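Local structure of arylesterase (Sulfolobus solfataricus, 5L2P) at residues Val42-Val47 and Glu94-Arg99; Ser98-Asn103 and Val293-Gly298. The protein hydrolyses aromatic esters, p-nitrophenyl fatty acid esters and organophosphates such as paraoxon. All blocks are in the same frame, centred on the assembly; numbering follows the deposited sequence.

Interaction 1 of 2, residues Val42-Val47 and Glu94-Arg99; sequences VPKDPV and EDAISR
R99 and D45 carry the polar half of this contact. R99 CG stands anti to the carbonyl carbon (chi1 -71°) and the chain then runs extended to NE, which brings NH1 to the backbone D45 O for a hydrogen bond (2.6 Å, N-H...O angle 144°), arriving 22° off the carbonyl plane. On the other edge of the guanidinium, NE reaches back one helical turn to D95 OD2 (2.7 Å), which lies close to the guanidinium plane. K44 crosses D95 at about a right angle, but its ion pair is long, with NZ 3.8 Å from D95 OD2; D95 OD1 is hydrogen-bonded to Y67 OH. D45 itself turns its carboxylate to R291.

Aliphatic packing fills in around these charges. K44 CB rests 3.9 Å from R99 CD, and V47 CG1 lies 3.7 Å from R99 CB. A methionine in place of R99 would probably leave D45 O without this donor and D95 OD2 without its close partner.

At A96 and I97 the contact is apolar: V42 CB meets A96 CB at 3.9 Å, and V42 CG2 meets I97 CD1 at 4.1 Å. These contacts and the R99-D45 bond, with D95 steadying R99, join an irregular loop to the first turn of helix 95-105 in the alpha/beta hydrolase fold.

Interaction 2 of 2, residues Ser98-Asn103 and Val293-Gly298; sequences SRILSN and VTVMIG
I100 opens the contact by laying its CG2 methyl between two residues of the partner helix, 3.9 Å from T294 CG2 and 3.9 Å from V295 CG2, and it meets both side chains at about a right angle. T294 turns its methyl, not its hydroxyl, to this interface: with chi1 at -47°, CG2 stands opposite the backbone N and faces helix 95-105, while OG1 bonds to S290 O in the preceding turn of its own helix. The polar end is thereby satisfied inside the helix, and the threonine behaves here as an apolar residue.

One step on, L101 also packs on the T294 methyl, its CB 3.8 Å from T294 CG2. Its CG is trans to N (chi1 -176°), which carries the branch across to the second helix, where CD1 packs against I297 CG2 at 4.1 Å and passes 4.3 Å from G298 N. G298 has no side chain, and here the backbones draw close: its CA is 5.7 Å from L101 CA.

S102 turns elsewhere, to the C107 carbonyl. Beyond the partner helix, V295 packs on A299 of a second subunit in the crystal assembly.

The axes of the two segments approach to 8.5 Å at a crossing angle of -33°, so the helices run roughly alongside in the same direction. This close, apolar pairing joins the helix after strand 77-81 to the C-terminal helix, two helices that cover the same face of the central sheet in the alpha/beta hydrolase fold.

Coming from the N terminus, the chain leaves helix 27-39, passes through the loop 42-47, forms strands 49-56, 61-68 and 77-81, and returns in helix 95-105, where interaction 1 closes a loop of 46 residues. Interaction 2 starts from the same helix and closes a much longer one, 189 residues holding the other five strands of the eight-stranded sheet and the probable catalytic residues S156, D251 and H281, at helix 287-305. The two loops neither nest nor cross; they follow each other and overlap at S98 and R99. Helix 95-105 is shared, tied on one flank to loop 42-47 and on another to helix 287-305, with N103 ND2 probably hydrogen-bonded to P46 O (3.0 Å).

Interaction 1 of 2, residues Val42-Val47 and Glu94-Arg99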
loop_
_atom_site.group_PDB
_atom_site.type_symbol
_atom_site.label_atom_id
_atom_site.label_comp_id
_atom_site.label_asym_id
_atom_site.label_seq_id
_atom_site.Cartn_x
_atom_site.Cartn_y
_atom_site.Cartn_z
ATOM N N VAL A 42 6.522 -6.153 29.679
ATOM C CA VAL A 42 5.276 -5.612 30.226
ATOM C C VAL A 42 5.235 -5.856 31.735
ATOM O O VAL A 42 5.650 -6.910 32.198
ATOM C CB VAL A 42 4.041 -6.274 29.552
ATOM C CG1 VAL A 42 2.734 -5.669 30.047
ATOM C CG2 VAL A 42 4.146 -6.174 28.031
ATOM N N PRO A 43 4.743 -4.883 32.520
ATOM C CA PRO A 43 4.611 -5.095 33.971
ATOM C C PRO A 43 3.514 -6.089 34.348
ATOM O O PRO A 43 2.503 -6.156 33.666
ATOM C CB PRO A 43 4.276 -3.691 34.517
ATOM C CG PRO A 43 4.631 -2.743 33.428
ATOM C CD PRO A 43 4.420 -3.496 32.147
ATOM N N LYS A 44 3.718 -6.841 35.434
ATOM C CA LYS A 44 2.790 -7.879 35.876
ATOM C C LYS A 44 1.675 -7.353 36.765
ATOM O O LYS A 44 1.926 -6.804 37.842
ATOM C CB LYS A 44 3.515 -8.962 36.648
ATOM C CG LYS A 44 4.517 -9.794 35.850
ATOM C CD LYS A 44 5.242 -10.775 36.806
ATOM C CE LYS A 44 6.149 -11.814 36.150
ATOM N NZ LYS A 44 6.567 -11.445 34.777
ATOM N N ASP A 45 0.434 -7.524 36.308
ATOM C CA ASP A 45 -0.723 -7.200 37.130
ATOM C C ASP A 45 -1.012 -8.357 38.099
ATOM O O ASP A 45 -0.758 -9.515 37.794
ATOM C CB ASP A 45 -1.947 -6.932 36.267
ATOM C CG ASP A 45 -1.868 -5.610 35.521
ATOM O OD1 ASP A 45 -0.764 -5.197 35.113
ATOM O OD2 ASP A 45 -2.931 -5.001 35.289
ATOM N N PRO A 46 -1.554 -8.048 39.274
ATOM C CA PRO A 46 -1.983 -9.120 40.148
ATOM C C PRO A 46 -3.230 -9.856 39.620
ATOM O O PRO A 46 -4.098 -9.254 39.015
ATOM C CB PRO A 46 -2.259 -8.414 41.482
ATOM C CG PRO A 46 -2.426 -6.991 41.156
ATOM C CD PRO A 46 -1.753 -6.711 39.857
ATOM N N VAL A 47 -3.302 -11.149 39.899
ATOM C CA VAL A 47 -4.459 -11.982 39.611
ATOM C C VAL A 47 -4.966 -12.677 40.877
ATOM O O VAL A 47 -4.436 -12.478 41.958
ATOM C CB VAL A 47 -4.118 -13.034 38.527
ATOM C CG1 VAL A 47 -3.910 -12.341 37.195
ATOM C CG2 VAL A 47 -2.867 -13.843 38.882
ATOM N N GLU A 94 5.707 -14.620 28.591
ATOM C CA GLU A 94 4.420 -14.017 28.367
ATOM C C GLU A 94 3.491 -14.114 29.587
ATOM O O GLU A 94 2.263 -14.047 29.468
ATOM C CB GLU A 94 3.781 -14.641 27.110
ATOM C CG GLU A 94 4.459 -14.135 25.844
ATOM C CD GLU A 94 3.837 -14.643 24.548
ATOM O OE1 GLU A 94 2.621 -14.979 24.517
ATOM O OE2 GLU A 94 4.584 -14.708 23.544
ATOM N N ASP A 95 4.078 -14.230 30.773
ATOM C CA ASP A 95 3.311 -14.273 32.033
ATOM C C ASP A 95 2.462 -13.017 32.228
ATOM O O ASP A 95 1.308 -13.093 32.624
ATOM C CB ASP A 95 4.285 -14.471 33.192
ATOM C CG ASP A 95 3.581 -14.586 34.546
ATOM O OD1 ASP A 95 3.105 -15.675 34.912
ATOM O OD2 ASP A 95 3.495 -13.570 35.264
ATOM N N ALA A 96 3.055 -11.863 31.959
ATOM C CA ALA A 96 2.379 -10.558 32.105
ATOM C C ALA A 96 1.167 -10.422 31.166
ATOM O O ALA A 96 0.152 -9.816 31.556
ATOM C CB ALA A 96 3.351 -9.393 31.864
ATOM N N ILE A 97 1.278 -11.000 29.967
ATOM C CA ILE A 97 0.151 -11.037 29.041
ATOM C C ILE A 97 -0.986 -11.898 29.577
ATOM O O ILE A 97 -2.161 -11.490 29.502
ATOM C CB ILE A 97 0.531 -11.512 27.644
ATOM C CG1 ILE A 97 1.646 -10.618 27.057
ATOM C CG2 ILE A 97 -0.685 -11.457 26.721
ATOM C CD1 ILE A 97 1.387 -9.112 27.079
ATOM N N SER A 98 -0.633 -13.074 30.114
ATOM C CA SER A 98 -1.631 -14.003 30.622
ATOM C C SER A 98 -2.428 -13.397 31.750
ATOM O O SER A 98 -3.620 -13.636 31.850
ATOM C CB SER A 98 -0.979 -15.286 31.103
ATOM O OG SER A 98 -0.132 -15.863 30.114
ATOM N N ARG A 99 -1.749 -12.640 32.613
ATOM C CA ARG A 99 -2.383 -11.983 33.762
ATOM C C ARG A 99 -3.377 -10.913 33.326
ATOM O O ARG A 99 -4.495 -10.874 33.819
ATOM C CB ARG A 99 -1.340 -11.318 34.680
ATOM C CG ARG A 99 -0.509 -12.294 35.437
ATOM C CD ARG A 99 0.861 -11.716 35.834
ATOM N NE ARG A 99 1.501 -12.562 36.813
ATOM C CZ ARG A 99 1.159 -12.601 38.093
ATOM N NH1 ARG A 99 0.223 -11.822 38.569
ATOM N NH2 ARG A 99 1.786 -13.411 38.932
#

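Interaction 2 of 2, residues Ser98-Asn103 and Val293-Gly298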
loop_
_atom_site.group_PDB
_atom_site.type_symbol
_atom_site.label_atom_id
_atom_site.label_comp_id
_atom_site.label_asym_id
_atom_site.label_seq_id
_atom_site.Cartn_x
_atom_site.Cartn_y
_atom_site.Cartn_z
ATOM N N SER A 98 -0.633 -13.074 30.114
ATOM C CA SER A 98 -1.631 -14.003 30.622
ATOM C C SER A 98 -2.428 -13.397 31.750
ATOM O O SER A 98 -3.620 -13.636 31.850
ATOM C CB SER A 98 -0.979 -15.286 31.103
ATOM O OG SER A 98 -0.132 -15.863 30.114
ATOM N N ARG A 99 -1.749 -12.640 32.613
ATOM C CA ARG A 99 -2.383 -11.983 33.762
ATOM C C ARG A 99 -3.377 -10.913 33.326
ATOM O O ARG A 99 -4.495 -10.874 33.819
ATOM C CB ARG A 99 -1.340 -11.318 34.680
ATOM C CG ARG A 99 -0.509 -12.294 35.437
ATOM C CD ARG A 99 0.861 -11.716 35.834
ATOM N NE ARG A 99 1.501 -12.562 36.813
ATOM C CZ ARG A 99 1.159 -12.601 38.093
ATOM N NH1 ARG A 99 0.223 -11.822 38.569
ATOM N NH2 ARG A 99 1.786 -13.411 38.932
ATOM N N ILE A 100 -2.949 -10.024 32.430
ATOM C CA ILE A 100 -3.842 -8.996 31.895
ATOM C C ILE A 100 -5.010 -9.642 31.142
ATOM O O ILE A 100 -6.153 -9.172 31.232
ATOM C CB ILE A 100 -3.114 -8.038 30.961
ATOM C CG1 ILE A 100 -2.046 -7.253 31.726
ATOM C CG2 ILE A 100 -4.081 -7.041 30.332
ATOM C CD1 ILE A 100 -1.003 -6.620 30.814
ATOM N N LEU A 101 -4.740 -10.726 30.415
ATOM C CA LEU A 101 -5.766 -11.366 29.606
ATOM C C LEU A 101 -6.842 -11.994 30.469
ATOM O O LEU A 101 -8.059 -11.844 30.200
ATOM C CB LEU A 101 -5.148 -12.407 28.663
ATOM C CG LEU A 101 -6.119 -13.104 27.680
ATOM C CD1 LEU A 101 -6.755 -12.157 26.672
ATOM C CD2 LEU A 101 -5.339 -14.195 26.990
ATOM N N SER A 102 -6.385 -12.682 31.500
ATOM C CA SER A 102 -7.261 -13.308 32.490
ATOM C C SER A 102 -8.185 -12.292 33.170
ATOM O O SER A 102 -9.368 -12.528 33.322
ATOM C CB SER A 102 -6.402 -14.034 33.549
ATOM O OG SER A 102 -7.204 -14.731 34.500
ATOM N N ASN A 103 -7.624 -11.167 33.592
ATOM C CA ASN A 103 -8.394 -10.143 34.292
ATOM C C ASN A 103 -9.394 -9.463 33.382
ATOM O O ASN A 103 -10.482 -9.140 33.806
ATOM C CB ASN A 103 -7.458 -9.108 34.911
ATOM C CG ASN A 103 -6.680 -9.656 36.111
ATOM O OD1 ASN A 103 -7.099 -10.611 36.746
ATOM N ND2 ASN A 103 -5.548 -9.037 36.425
ATOM N N VAL A 293 -4.034 -3.673 23.571
ATOM C CA VAL A 293 -4.454 -4.766 22.678
ATOM C C VAL A 293 -5.003 -5.938 23.450
ATOM O O VAL A 293 -6.046 -6.507 23.063
ATOM C CB VAL A 293 -3.313 -5.186 21.716
ATOM C CG1 VAL A 293 -3.636 -6.445 20.938
ATOM C CG2 VAL A 293 -2.996 -4.061 20.735
ATOM N N THR A 294 -4.299 -6.328 24.535
ATOM C CA THR A 294 -4.727 -7.477 25.388
ATOM C C THR A 294 -6.086 -7.199 26.046
ATOM O O THR A 294 -6.927 -8.083 26.138
ATOM C CB THR A 294 -3.685 -7.816 26.484
ATOM O OG1 THR A 294 -2.388 -7.869 25.893
ATOM C CG2 THR A 294 -3.954 -9.152 27.080
ATOM N N VAL A 295 -6.266 -5.965 26.514
ATOM C CA VAL A 295 -7.534 -5.556 27.125
ATOM C C VAL A 295 -8.697 -5.551 26.115
ATOM O O VAL A 295 -9.798 -5.996 26.447
ATOM C CB VAL A 295 -7.395 -4.164 27.787
ATOM C CG1 VAL A 295 -8.728 -3.530 28.111
ATOM C CG2 VAL A 295 -6.595 -4.289 29.061
ATOM N N MET A 296 -8.434 -5.042 24.914
ATOM C CA MET A 296 -9.451 -5.088 23.817
ATOM C C MET A 296 -9.891 -6.526 23.504
ATOM O O MET A 296 -11.094 -6.838 23.393
ATOM C CB MET A 296 -8.911 -4.442 22.528
ATOM C CG MET A 296 -8.771 -2.951 22.649
ATOM S SD MET A 296 -8.395 -2.099 21.120
ATOM C CE MET A 296 -6.785 -2.735 20.775
ATOM N N ILE A 297 -8.895 -7.397 23.353
ATOM C CA ILE A 297 -9.157 -8.785 23.053
ATOM C C ILE A 297 -9.967 -9.410 24.165
ATOM O O ILE A 297 -10.889 -10.163 23.888
ATOM C CB ILE A 297 -7.852 -9.546 22.821
ATOM C CG1 ILE A 297 -7.246 -9.168 21.458
ATOM C CG2 ILE A 297 -8.055 -11.053 22.913
ATOM C CD1 ILE A 297 -5.788 -9.615 21.272
ATOM N N GLY A 298 -9.599 -9.137 25.424
ATOM C CA GLY A 298 -10.318 -9.664 26.587
ATOM C C GLY A 298 -11.784 -9.251 26.622
ATOM O O GLY A 298 -12.656 -10.061 26.925
#